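Local structure of putative modulator of DNA gyrase (Bacteroides thetaiotaomicron, 1VPB) at residues D171-L176 against G183-T188; E285-D290 against G325-Y330; Y391-F396 against Q405-M410; R110-P115 against I177-E182. The protein is of unconfirmed function but probably acts as a metallopeptidase of the PmbA/TldD type. All coordinates share one frame; numbering follows the deposited sequence. Where two conformers were deposited one is given.

Contact 1. Residues D171-L176 against G183-T188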
loop_
_atom_site.group_PDB
_atom_site.type_symbol
_atom_site.label_atom_id
_atom_site.label_comp_id
_atom_site.label_asym_id
_atom_site.label_seq_id
_atom_site.Cartn_x
_atom_site.Cartn_y
_atom_site.Cartn_z
ATOM N N ASP A 171 19.527 -8.353 1.640
ATOM C CA ASP A 171 18.580 -8.935 2.605
ATOM C C ASP A 171 19.235 -10.129 3.221
ATOM O O ASP A 171 19.838 -10.954 2.527
ATOM C CB ASP A 171 17.299 -9.317 1.920
ATOM C CG ASP A 171 16.525 -8.136 1.473
ATOM O OD1 ASP A 171 15.808 -7.572 2.320
ATOM O OD2 ASP A 171 16.516 -7.764 0.311
ATOM N N PHE A 172 19.131 -10.217 4.539
ATOM C CA PHE A 172 19.623 -11.335 5.349
ATOM C C PHE A 172 18.541 -11.815 6.281
ATOM O O PHE A 172 17.765 -11.008 6.815
ATOM C CB PHE A 172 20.778 -10.914 6.230
ATOM C CG PHE A 172 21.969 -10.328 5.460
ATOM C CD1 PHE A 172 22.012 -8.990 5.135
ATOM C CD2 PHE A 172 23.039 -11.137 5.071
ATOM C CE1 PHE A 172 23.086 -8.454 4.418
ATOM C CE2 PHE A 172 24.104 -10.590 4.332
ATOM C CZ PHE A 172 24.096 -9.270 4.018
ATOM N N ALA A 173 18.506 -13.107 6.496
ATOM C CA ALA A 173 17.522 -13.711 7.440
ATOM C C ALA A 173 18.135 -14.863 8.122
ATOM O O ALA A 173 18.791 -15.687 7.470
ATOM C CB ALA A 173 16.302 -14.153 6.715
ATOM N N TYR A 174 17.915 -14.946 9.444
ATOM C CA TYR A 174 18.307 -16.076 10.258
ATOM C C TYR A 174 17.067 -16.564 10.966
ATOM O O TYR A 174 16.440 -15.748 11.670
ATOM C CB TYR A 174 19.352 -15.647 11.255
ATOM C CG TYR A 174 19.846 -16.701 12.186
ATOM C CD1 TYR A 174 20.607 -17.782 11.737
ATOM C CD2 TYR A 174 19.630 -16.612 13.551
ATOM C CE1 TYR A 174 21.086 -18.766 12.613
ATOM C CE2 TYR A 174 20.125 -17.560 14.444
ATOM C CZ TYR A 174 20.892 -18.642 13.980
ATOM O OH TYR A 174 21.380 -19.604 14.873
ATOM N N ARG A 175 16.807 -17.859 10.862
ATOM C CA ARG A 175 15.535 -18.430 11.297
ATOM C C ARG A 175 15.844 -19.529 12.299
ATOM O O ARG A 175 16.806 -20.300 12.120
ATOM C CB ARG A 175 14.811 -18.949 10.060
ATOM C CG ARG A 175 13.610 -19.807 10.322
ATOM C CD ARG A 175 12.370 -19.530 9.433
ATOM N NE ARG A 175 11.563 -18.476 10.012
ATOM C CZ ARG A 175 11.056 -18.506 11.234
ATOM N NH1 ARG A 175 11.199 -19.576 11.989
ATOM N NH2 ARG A 175 10.364 -17.479 11.695
ATOM N N LEU A 176 15.030 -19.601 13.369
ATOM C CA LEU A 176 15.087 -20.651 14.341
ATOM C C LEU A 176 13.667 -21.123 14.638
ATOM O O LEU A 176 12.752 -20.283 14.715
ATOM C CB LEU A 176 15.669 -20.109 15.655
ATOM C CG LEU A 176 17.111 -19.640 15.680
ATOM C CD1 LEU A 176 17.450 -18.992 17.057
ATOM C CD2 LEU A 176 18.036 -20.767 15.354
ATOM N N GLY A 183 18.221 -21.971 10.100
ATOM C CA GLY A 183 18.480 -21.659 8.686
ATOM C C GLY A 183 18.844 -20.244 8.437
ATOM O O GLY A 183 18.498 -19.360 9.201
ATOM N N GLU A 184 19.564 -19.992 7.338
ATOM C CA GLU A 184 19.885 -18.627 7.024
ATOM C C GLU A 184 19.957 -18.421 5.530
ATOM O O GLU A 184 20.212 -19.378 4.763
ATOM C CB GLU A 184 21.126 -18.131 7.688
ATOM C CG GLU A 184 22.412 -18.697 7.278
ATOM C CD GLU A 184 23.557 -17.997 8.032
ATOM O OE1 GLU A 184 23.699 -16.749 8.025
ATOM O OE2 GLU A 184 24.265 -18.740 8.658
ATOM N N THR A 185 19.592 -17.202 5.147
ATOM C CA THR A 185 19.595 -16.791 3.739
ATOM C C THR A 185 20.216 -15.425 3.575
ATOM O O THR A 185 20.290 -14.629 4.509
ATOM C CB THR A 185 18.192 -16.802 3.190
ATOM O OG1 THR A 185 17.350 -15.867 3.931
ATOM C CG2 THR A 185 17.562 -18.141 3.335
ATOM N N LYS A 186 20.720 -15.140 2.368
ATOM C CA LYS A 186 21.226 -13.794 2.046
ATOM C C LYS A 186 21.071 -13.636 0.543
ATOM O O LYS A 186 21.200 -14.596 -0.196
ATOM C CB LYS A 186 22.702 -13.552 2.445
ATOM C CG LYS A 186 23.663 -14.532 1.826
ATOM C CD LYS A 186 25.104 -14.293 2.309
ATOM C CE LYS A 186 26.011 -15.406 1.831
ATOM N NZ LYS A 186 27.396 -14.907 1.900
ATOM N N SER A 187 20.698 -12.433 0.128
ATOM C CA SER A 187 20.576 -12.111 -1.273
ATOM C C SER A 187 20.729 -10.622 -1.533
ATOM O O SER A 187 20.582 -9.771 -0.625
ATOM C CB SER A 187 19.263 -12.605 -1.834
ATOM O OG SER A 187 18.172 -11.956 -1.187
ATOM N N THR A 188 21.004 -10.309 -2.812
ATOM C CA THR A 188 21.072 -8.936 -3.296
ATOM C C THR A 188 20.149 -8.758 -4.473
ATOM O O THR A 188 19.651 -9.755 -5.081
ATOM C CB THR A 188 22.530 -8.538 -3.706
ATOM O OG1 THR A 188 23.042 -9.597 -4.569
ATOM C CG2 THR A 188 23.413 -8.475 -2.528
HETATM O O HOH W 1 17.376 -9.185 -1.469
#
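The ring of Phe-172 meets Lys-186 obliquely: its CD2 lies 3.6 Å from Lys-186 CB, with CE2 of the ring nearly as close. Tyr-129, from a loop, adds a second ring beside it. Farther along the same face of the sheet, the Tyr-174 ring has Glu-184 CB at its edge, near the ring plane, 4.1 Å from its CD1, and the Glu-184 carboxylate is turned 68° from the ring. Lys-186 CB meets the phenylalanine where the backbone sets it, while the chain, extended beyond CG, leads the ammonium away. Helix 16-31 packs under this face: it supplies Lys-19 as the salt-bridge partner of Glu-184 OE2, and Gln-23, which with Glu-182 bonds Tyr-174 OH.

The other face bears Asp-171, Ala-173, Arg-175, Thr-185 and Ser-187. Here Ala-173 CB touches Thr-185 OG1 at 3.4 Å, and a water bonds Ser-187 OG at 2.9 Å; its approach to Asp-171 OD2 is doubtfully short.

Beneath the side chains runs a regular antiparallel ladder of the hairpin 159-177/181-198. Asp-171 with Ser-187, Ala-173 with Thr-185 and Arg-175 with Gly-183 are hydrogen-bonded pairs, each with two bonds; the shortest, Arg-175 N to Gly-183 O, is 2.8 Å. These six backbone bonds set the pairing whatever the side chains, which add methylene contacts at the rings on one face and a mixed row on the other, while a charged end such as that of Glu-184 turns to a partner beyond the two strands.

Contact 2. Residues E285-D290 against G325-Y330. With EDO (1,2-ethanediol), chain C.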
loop_
_atom_site.group_PDB
_atom_site.type_symbol
_atom_site.label_atom_id
_atom_site.label_comp_id
_atom_site.label_asym_id
_atom_site.label_seq_id
_atom_site.Cartn_x
_atom_site.Cartn_y
_atom_site.Cartn_z
ATOM N N GLU A 285 -6.773 -33.594 -12.162
ATOM C CA GLU A 285 -7.679 -33.578 -13.292
ATOM C C GLU A 285 -7.091 -32.850 -14.484
ATOM O O GLU A 285 -6.222 -31.974 -14.359
ATOM C CB GLU A 285 -8.998 -32.893 -12.905
ATOM C CG GLU A 285 -9.751 -33.522 -11.731
ATOM C CD GLU A 285 -10.293 -34.920 -11.993
ATOM O OE1 GLU A 285 -10.371 -35.416 -13.144
ATOM O OE2 GLU A 285 -10.625 -35.576 -10.999
ATOM N N LYS A 286 -7.611 -33.204 -15.646
ATOM C CA LYS A 286 -7.110 -32.697 -16.915
ATOM C C LYS A 286 -7.887 -31.425 -17.238
ATOM O O LYS A 286 -8.820 -31.431 -18.065
ATOM C CB LYS A 286 -7.295 -33.753 -18.017
ATOM C CG LYS A 286 -6.301 -33.659 -19.146
ATOM C CD LYS A 286 -6.251 -32.352 -19.902
ATOM C CE LYS A 286 -5.283 -32.466 -21.108
ATOM N NZ LYS A 286 -5.122 -31.233 -21.923
ATOM N N ILE A 287 -7.508 -30.329 -16.566
ATOM C CA ILE A 287 -8.297 -29.109 -16.648
ATOM C C ILE A 287 -7.849 -28.119 -17.703
ATOM O O ILE A 287 -8.625 -27.289 -18.105
ATOM C CB ILE A 287 -8.402 -28.408 -15.281
ATOM C CG1 ILE A 287 -7.043 -27.970 -14.796
ATOM C CG2 ILE A 287 -9.025 -29.317 -14.248
ATOM C CD1 ILE A 287 -7.165 -27.075 -13.553
ATOM N N ALA A 288 -6.588 -28.161 -18.128
ATOM C CA ALA A 288 -6.117 -27.150 -19.033
ATOM C C ALA A 288 -5.416 -27.769 -20.263
ATOM O O ALA A 288 -5.453 -28.982 -20.472
ATOM C CB ALA A 288 -5.217 -26.208 -18.284
ATOM N N SER A 289 -4.811 -26.912 -21.077
ATOM C CA SER A 289 -4.240 -27.284 -22.371
ATOM C C SER A 289 -3.087 -28.266 -22.262
ATOM O O SER A 289 -2.325 -28.222 -21.327
ATOM C CB SER A 289 -3.731 -26.047 -23.084
ATOM O OG SER A 289 -3.110 -26.373 -24.325
ATOM N N ASP A 290 -2.944 -29.122 -23.288
ATOM C CA ASP A 290 -1.709 -29.903 -23.418
ATOM C C ASP A 290 -0.463 -29.052 -23.409
ATOM O O ASP A 290 0.603 -29.534 -23.036
ATOM C CB ASP A 290 -1.658 -30.627 -24.759
ATOM C CG ASP A 290 -2.589 -31.757 -24.857
ATOM O OD1 ASP A 290 -3.274 -32.118 -23.877
ATOM O OD2 ASP A 290 -2.647 -32.414 -25.928
ATOM N N GLY A 325 -1.418 -29.903 -18.880
ATOM C CA GLY A 325 -2.781 -29.517 -18.545
ATOM C C GLY A 325 -3.388 -30.177 -17.330
ATOM O O GLY A 325 -4.477 -29.808 -16.901
ATOM N N VAL A 326 -2.683 -31.166 -16.783
ATOM C CA VAL A 326 -3.146 -31.865 -15.594
ATOM C C VAL A 326 -2.584 -31.111 -14.398
ATOM O O VAL A 326 -1.370 -30.892 -14.297
ATOM C CB VAL A 326 -2.676 -33.302 -15.571
ATOM C CG1 VAL A 326 -3.028 -33.971 -14.221
ATOM C CG2 VAL A 326 -3.276 -34.052 -16.741
ATOM N N LEU A 327 -3.460 -30.707 -13.495
ATOM C CA LEU A 327 -3.022 -30.049 -12.260
ATOM C C LEU A 327 -2.466 -31.062 -11.267
ATOM O O LEU A 327 -3.147 -32.065 -10.944
ATOM C CB LEU A 327 -4.212 -29.346 -11.614
ATOM C CG LEU A 327 -3.936 -28.659 -10.284
ATOM C CD1 LEU A 327 -2.863 -27.578 -10.457
ATOM C CD2 LEU A 327 -5.244 -28.089 -9.780
ATOM N N ASN A 328 -1.252 -30.824 -10.776
ATOM C CA ASN A 328 -0.608 -31.807 -9.941
ATOM C C ASN A 328 -0.250 -31.408 -8.508
ATOM O O ASN A 328 0.217 -32.254 -7.750
ATOM C CB ASN A 328 0.668 -32.321 -10.604
ATOM C CG ASN A 328 0.374 -33.313 -11.721
ATOM O OD1 ASN A 328 -0.599 -34.069 -11.677
ATOM N ND2 ASN A 328 1.228 -33.329 -12.715
ATOM N N THR A 329 -0.383 -30.120 -8.181
ATOM C CA THR A 329 0.040 -29.567 -6.880
ATOM C C THR A 329 -0.923 -28.529 -6.346
ATOM O O THR A 329 -1.380 -27.663 -7.101
ATOM C CB THR A 329 1.405 -28.880 -7.052
ATOM O OG1 THR A 329 2.384 -29.862 -7.376
ATOM C CG2 THR A 329 1.906 -28.288 -5.742
ATOM N N TYR A 330 -1.168 -28.584 -5.021
ATOM C CA TYR A 330 -1.644 -27.420 -4.292
ATOM C C TYR A 330 -0.498 -26.966 -3.369
ATOM O O TYR A 330 0.407 -27.763 -3.038
ATOM C CB TYR A 330 -2.833 -27.811 -3.447
ATOM C CG TYR A 330 -4.119 -28.145 -4.146
ATOM C CD1 TYR A 330 -4.635 -27.339 -5.146
ATOM C CD2 TYR A 330 -4.887 -29.204 -3.709
ATOM C CE1 TYR A 330 -5.906 -27.613 -5.724
ATOM C CE2 TYR A 330 -6.109 -29.483 -4.294
ATOM C CZ TYR A 330 -6.608 -28.691 -5.297
ATOM O OH TYR A 330 -7.845 -29.018 -5.862
HETATM C C1 EDO C . -5.412 -34.666 -26.181
HETATM O O1 EDO C . -4.745 -33.554 -26.757
HETATM C C2 EDO C . -5.711 -34.507 -24.681
HETATM O O2 EDO C . -4.497 -34.548 -23.897
#
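An inverse gamma turn centred on Lys-286 brings the loop 285-290 against Gly-325, Val-326 and Leu-327, at the outer strand of a mixed sheet in the C-terminal part of the chain. Backbone hydrogen bonds do most of the joining. Leu-327 N gives to Glu-285 O (3.2 Å), and Gly-325 O takes Ala-288 N at 2.9 Å; a weak, bent bond from Ile-287 N reaches the same oxygen. Two CA-H...O contacts reinforce this, from Val-326 CA to Glu-285 O and from Gly-325 CA to Ala-288 O. Gly-325, with a positive phi, is buried here, its CA close against Ser-289 O at 3.1 Å, and the backbones are tightly packed.

Apolar contact is thinner. The Lys-286 and Val-326 side chains cross at about a right angle, Lys-286 CG 3.9 Å from Val-326 CG2, and Ile-287 CD1 reaches Leu-327 CB at 4.2 Å; Phe-322 of strand 319-323 packs on both Ile-287 and Leu-327.

The charged end stays within the loop. Lys-286 bends at chi2 (-58°) and then runs straight, which carries NZ back over the loop to Ala-288 O (2.7 Å) and into a salt bridge with Asp-290 OD1. A 1,2-ethanediol, probably from the crystallisation liquor, bonds both carboxylate oxygens of Asp-290. The lysine NZ meets OD1 at 2.8 Å on its anti side, 27° out of the carboxylate plane.

Contact 3. Residues Y391-F396 against Q405-M410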
loop_
_atom_site.group_PDB
_atom_site.type_symbol
_atom_site.label_atom_id
_atom_site.label_comp_id
_atom_site.label_asym_id
_atom_site.label_seq_id
_atom_site.Cartn_x
_atom_site.Cartn_y
_atom_site.Cartn_z
ATOM N N TYR A 391 -10.876 -8.225 -17.841
ATOM C CA TYR A 391 -9.745 -7.319 -17.654
ATOM C C TYR A 391 -9.667 -6.318 -18.759
ATOM O O TYR A 391 -9.989 -6.614 -19.903
ATOM C CB TYR A 391 -8.404 -8.043 -17.611
ATOM C CG TYR A 391 -8.273 -9.140 -16.601
ATOM C CD1 TYR A 391 -8.325 -8.880 -15.224
ATOM C CD2 TYR A 391 -7.977 -10.427 -17.011
ATOM C CE1 TYR A 391 -8.164 -9.913 -14.314
ATOM C CE2 TYR A 391 -7.820 -11.431 -16.123
ATOM C CZ TYR A 391 -7.910 -11.192 -14.784
ATOM O OH TYR A 391 -7.727 -12.238 -13.938
ATOM N N GLY A 392 -9.205 -5.119 -18.430
ATOM C CA GLY A 392 -8.995 -4.136 -19.469
ATOM C C GLY A 392 -7.682 -4.423 -20.163
ATOM O O GLY A 392 -6.694 -4.756 -19.514
ATOM N N ILE A 393 -7.676 -4.257 -21.479
ATOM C CA ILE A 393 -6.479 -4.469 -22.270
ATOM C C ILE A 393 -6.166 -3.300 -23.224
ATOM O O ILE A 393 -7.021 -2.521 -23.625
ATOM C CB ILE A 393 -6.568 -5.810 -23.064
ATOM C CG1 ILE A 393 -7.659 -5.755 -24.137
ATOM C CG2 ILE A 393 -6.767 -6.978 -22.091
ATOM C CD1 ILE A 393 -7.127 -5.423 -25.566
ATOM N N GLU A 394 -4.892 -3.222 -23.548
ATOM C CA GLU A 394 -4.408 -2.448 -24.646
ATOM C C GLU A 394 -3.341 -3.239 -25.413
ATOM O O GLU A 394 -2.760 -4.204 -24.893
ATOM C CB GLU A 394 -3.847 -1.132 -24.105
ATOM C CG GLU A 394 -2.568 -1.247 -23.294
ATOM C CD GLU A 394 -2.008 0.132 -22.952
ATOM O OE1 GLU A 394 -1.341 0.766 -23.813
ATOM O OE2 GLU A 394 -2.256 0.577 -21.823
ATOM N N GLY A 395 -3.057 -2.799 -26.630
ATOM C CA GLY A 395 -2.099 -3.482 -27.479
ATOM C C GLY A 395 -2.276 -3.158 -28.951
ATOM O O GLY A 395 -2.365 -1.991 -29.356
ATOM N N PHE A 396 -2.302 -4.209 -29.766
ATOM C CA PHE A 396 -2.433 -4.068 -31.193
ATOM C C PHE A 396 -3.310 -5.139 -31.787
ATOM O O PHE A 396 -3.277 -6.304 -31.359
ATOM C CB PHE A 396 -1.067 -4.167 -31.853
ATOM C CG PHE A 396 -0.254 -2.946 -31.678
ATOM C CD1 PHE A 396 0.554 -2.807 -30.568
ATOM C CD2 PHE A 396 -0.338 -1.910 -32.612
ATOM C CE1 PHE A 396 1.297 -1.657 -30.377
ATOM C CE2 PHE A 396 0.410 -0.766 -32.433
ATOM C CZ PHE A 396 1.231 -0.652 -31.297
ATOM N N GLN A 405 -3.735 -1.901 -36.124
ATOM C CA GLN A 405 -4.332 -0.819 -35.356
ATOM C C GLN A 405 -3.945 -0.910 -33.910
ATOM O O GLN A 405 -4.016 -2.001 -33.313
ATOM C CB GLN A 405 -5.854 -0.865 -35.470
ATOM C CG GLN A 405 -6.533 0.361 -34.861
ATOM C CD GLN A 405 -7.924 0.076 -34.343
ATOM O OE1 GLN A 405 -8.121 -0.036 -33.122
ATOM N NE2 GLN A 405 -8.885 -0.083 -35.249
ATOM N N PRO A 406 -3.500 0.190 -33.317
ATOM C CA PRO A 406 -3.260 0.191 -31.867
ATOM C C PRO A 406 -4.592 0.123 -31.140
ATOM O O PRO A 406 -5.575 0.731 -31.584
ATOM C CB PRO A 406 -2.557 1.524 -31.608
ATOM C CG PRO A 406 -2.634 2.288 -32.835
ATOM C CD PRO A 406 -3.192 1.478 -33.946
ATOM N N VAL A 407 -4.635 -0.643 -30.059
ATOM C CA VAL A 407 -5.885 -0.960 -29.406
ATOM C C VAL A 407 -5.901 -0.534 -27.945
ATOM O O VAL A 407 -4.927 -0.704 -27.222
ATOM C CB VAL A 407 -6.162 -2.499 -29.456
ATOM C CG1 VAL A 407 -7.388 -2.861 -28.632
ATOM C CG2 VAL A 407 -6.349 -2.937 -30.881
ATOM N N SER A 408 -7.044 0.004 -27.532
ATOM C CA SER A 408 -7.365 0.213 -26.132
ATOM C C SER A 408 -8.883 0.264 -25.974
ATOM O O SER A 408 -9.623 0.034 -26.925
ATOM C CB SER A 408 -6.727 1.498 -25.623
ATOM O OG SER A 408 -7.366 2.620 -26.227
ATOM N N GLU A 409 -9.318 0.527 -24.749
ATOM C CA GLU A 409 -10.732 0.580 -24.383
ATOM C C GLU A 409 -11.494 -0.687 -24.724
ATOM O O GLU A 409 -12.649 -0.631 -25.115
ATOM C CB GLU A 409 -11.386 1.823 -24.970
ATOM C CG GLU A 409 -10.701 3.080 -24.465
ATOM C CD GLU A 409 -11.455 4.334 -24.840
ATOM O OE1 GLU A 409 -12.212 4.311 -25.834
ATOM O OE2 GLU A 409 -11.286 5.336 -24.130
ATOM N N MET A 410 -10.838 -1.835 -24.530
ATOM C CA MET A 410 -11.507 -3.134 -24.699
ATOM C C MET A 410 -11.354 -3.946 -23.429
ATOM O O MET A 410 -10.409 -3.762 -22.659
ATOM C CB MET A 410 -10.910 -3.922 -25.876
ATOM C CG MET A 410 -10.946 -3.222 -27.228
ATOM S SD MET A 410 -12.541 -3.162 -27.945
ATOM C CE MET A 410 -12.794 -4.894 -28.375
#
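CD1 of Ile-393 touches both Val-407 CG1 (4.0 Å) and Met-410 CB (4.1 Å). CG1 sits between the backbone N and the carbonyl carbon (chi1 67°), and chi2 of 98° falls well off a staggered value, which swings the terminal methyl over the neighbouring strand. Val-407 presents its two methyls differently: CG1, anti to the backbone N, meets the isoleucine, while CG2 lies against the Phe-396 backbone, 3.9 Å from its C. On the opposite face of the hairpin, the Phe-396 ring crosses Pro-406 obliquely, CE2 3.8 Å from the proline CB. Glu-394 turns away beyond CB, its carboxylate bonding to Gln-239.

These strands, 388-399 and 402-413, form an antiparallel hairpin with a beta bulge: Ile-393 pairs with Met-410, but Gly-395 pairs with Val-407, a register shift of one. Gly-395, whose backbone angles suit only a residue without CB, shares two bonds with Val-407. One of them, Val-407 N to Gly-395 O, is 2.7 Å long, its donor standing 51° out of the carbonyl plane. Beyond the bulge, Ile-393 N gives to Met-410 O at 3.0 Å.

Probably as a consequence of the shift, Ile-393 O is buried with no partner in the model. With the ladder broken there, apolar packing of Ile-393 on Val-407 and Met-410, extended by Ile-372 and Phe-377 of strand 370-378, probably supplies part of the cohesion.

Contact 4. Residues R110-P115 against I177-E182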
loop_
_atom_site.group_PDB
_atom_site.type_symbol
_atom_site.label_atom_id
_atom_site.label_comp_id
_atom_site.label_asym_id
_atom_site.label_seq_id
_atom_site.Cartn_x
_atom_site.Cartn_y
_atom_site.Cartn_z
ATOM N N ARG A 110 -2.755 -24.671 14.924
ATOM C CA ARG A 110 -1.489 -23.951 14.881
ATOM C C ARG A 110 -0.477 -24.825 15.587
ATOM O O ARG A 110 -0.318 -24.824 16.807
ATOM C CB ARG A 110 -1.575 -22.525 15.543
ATOM C CG ARG A 110 -2.373 -21.533 14.770
ATOM C CD ARG A 110 -1.659 -21.014 13.561
ATOM N NE ARG A 110 -2.449 -20.018 12.903
ATOM C CZ ARG A 110 -2.199 -19.560 11.684
ATOM N NH1 ARG A 110 -1.184 -20.009 10.976
ATOM N NH2 ARG A 110 -3.002 -18.660 11.172
ATOM N N VAL A 111 0.238 -25.622 14.774
ATOM C CA VAL A 111 1.259 -26.515 15.240
ATOM C C VAL A 111 2.532 -26.326 14.418
ATOM O O VAL A 111 2.515 -25.741 13.364
ATOM C CB VAL A 111 0.810 -27.994 15.156
ATOM C CG1 VAL A 111 -0.382 -28.244 16.070
ATOM C CG2 VAL A 111 0.551 -28.375 13.720
ATOM N N LEU A 112 3.639 -26.775 14.973
ATOM C CA LEU A 112 4.899 -26.760 14.218
ATOM C C LEU A 112 4.848 -27.917 13.237
ATOM O O LEU A 112 4.151 -28.918 13.430
ATOM C CB LEU A 112 6.093 -26.903 15.158
ATOM C CG LEU A 112 6.409 -25.732 16.138
ATOM C CD1 LEU A 112 7.748 -25.900 16.816
ATOM C CD2 LEU A 112 6.371 -24.466 15.457
ATOM N N ALA A 113 5.562 -27.730 12.143
ATOM C CA ALA A 113 5.719 -28.823 11.167
ATOM C C ALA A 113 6.464 -30.013 11.787
ATOM O O ALA A 113 7.237 -29.869 12.724
ATOM C CB ALA A 113 6.509 -28.307 9.963
ATOM N N ASP A 114 6.263 -31.195 11.206
ATOM C CA ASP A 114 7.020 -32.380 11.533
ATOM C C ASP A 114 8.479 -32.073 11.133
ATOM O O ASP A 114 8.709 -31.731 9.952
ATOM C CB ASP A 114 6.503 -33.504 10.668
ATOM C CG ASP A 114 7.276 -34.810 10.791
ATOM O OD1 ASP A 114 8.426 -34.928 11.254
ATOM O OD2 ASP A 114 6.703 -35.846 10.407
ATOM N N PRO A 115 9.427 -32.169 12.033
ATOM C CA PRO A 115 10.807 -31.762 11.702
ATOM C C PRO A 115 11.518 -32.639 10.691
ATOM O O PRO A 115 12.514 -32.171 10.126
ATOM C CB PRO A 115 11.507 -31.747 13.059
ATOM C CG PRO A 115 10.726 -32.693 13.812
ATOM C CD PRO A 115 9.351 -32.635 13.411
ATOM N N ILE A 177 13.487 -22.421 14.767
ATOM C CA ILE A 177 12.208 -23.015 15.163
ATOM C C ILE A 177 12.495 -23.975 16.279
ATOM O O ILE A 177 13.441 -24.740 16.203
ATOM C CB ILE A 177 11.470 -23.657 13.999
ATOM C CG1 ILE A 177 11.346 -22.674 12.821
ATOM C CG2 ILE A 177 10.124 -24.179 14.419
ATOM C CD1 ILE A 177 10.681 -23.329 11.604
ATOM N N SER A 178 11.697 -23.946 17.363
ATOM C CA SER A 178 12.069 -24.663 18.574
ATOM C C SER A 178 12.116 -26.199 18.555
ATOM O O SER A 178 12.556 -26.801 19.546
ATOM C CB SER A 178 11.100 -24.233 19.712
ATOM O OG SER A 178 9.770 -24.472 19.391
ATOM N N ASN A 179 11.559 -26.824 17.537
ATOM C CA ASN A 179 11.633 -28.275 17.375
ATOM C C ASN A 179 12.774 -28.679 16.398
ATOM O O ASN A 179 12.737 -29.802 15.870
ATOM C CB ASN A 179 10.314 -28.885 16.986
ATOM C CG ASN A 179 9.868 -28.506 15.587
ATOM O OD1 ASN A 179 10.423 -27.548 15.040
ATOM N ND2 ASN A 179 8.928 -29.293 15.014
ATOM N N GLY A 180 13.740 -27.810 16.234
ATOM C CA GLY A 180 15.038 -28.210 15.683
ATOM C C GLY A 180 15.295 -27.729 14.267
ATOM O O GLY A 180 15.870 -28.435 13.437
ATOM N N PHE A 181 14.946 -26.495 13.994
ATOM C CA PHE A 181 15.339 -25.855 12.739
ATOM C C PHE A 181 16.244 -24.647 12.957
ATOM O O PHE A 181 15.984 -23.813 13.834
ATOM C CB PHE A 181 14.149 -25.449 11.911
ATOM C CG PHE A 181 14.557 -24.894 10.543
ATOM C CD1 PHE A 181 15.104 -25.768 9.588
ATOM C CD2 PHE A 181 14.489 -23.572 10.255
ATOM C CE1 PHE A 181 15.533 -25.254 8.347
ATOM C CE2 PHE A 181 14.916 -23.034 9.019
ATOM C CZ PHE A 181 15.482 -23.895 8.080
ATOM N N GLU A 182 17.336 -24.543 12.160
ATOM C CA GLU A 182 18.131 -23.368 12.075
ATOM C C GLU A 182 18.475 -23.152 10.595
ATOM O O GLU A 182 18.944 -24.103 9.917
ATOM C CB GLU A 182 19.436 -23.538 12.902
ATOM C CG GLU A 182 20.394 -22.394 12.778
ATOM C CD GLU A 182 21.735 -22.654 13.420
ATOM O OE1 GLU A 182 22.155 -23.838 13.365
ATOM O OE2 GLU A 182 22.343 -21.687 13.927
#
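The tight turn at the tip of the hairpin 159-177/181-198 receives the loop 110-115, with Asn-179 and Leu-112 meeting at its centre. Leu-112 CD1 lies 3.6 Å from Asn-179 CG, the two side chains running antiparallel past one another. The same methyl also touches Ile-177 CG2, at 3.8 Å, and Ser-178 OG, which is bonded to Ala-37 N. The leucine thus fits between the start of the turn and the amide.

Within the turn, Gly-180 N and Phe-181 N both bond to Ile-177 O, approaching from the same face of its carbonyl plane: a G1 beta bulge, with Gly-180 at positive phi (108°). This turn probably helps to place Asn-179 facing the loop.

Asn-179 holds CG between its backbone N and carbonyl carbon (chi1 68°), which sends the amide toward Ala-113. ND2 gives to Ala-113 O at 2.9 Å, nearly along the C=O axis, with the oxygen in the amide plane; the bond is bent at the hydrogen, 138°. Ala-113 O can only accept, which identifies the nitrogen as ND2; Tyr-118 OH holds OD1 as well. Pro-115 lies across Asn-179 at a slant, CB 3.6 Å from Asn-179 O and CD 3.7 Å from Asn-179 ND2.

How the contacts relate
Contacts 1 and 4 share the hairpin 159-177/181-198: contact 1 is its ladder, and contact 4 sets the loop 110-115 against its turn, their centres about 17 Å apart. They touch directly, Arg-175 CG packing on Phe-181 CE2 at 3.7 Å. Contact 3 is also a hairpin, but in another sheet, about 43 Å from contact 1 between centres and on the opposite side of the chain's centre; its apolar face is buried and its ladder bulged, where contact 1 is regular and lies at the surface. Contact 2, in the C-terminal domain with contact 3, is joined by backbone bonds, its salt bridge kept inside the loop. Contacts 2, 3 and 4 are partly buried.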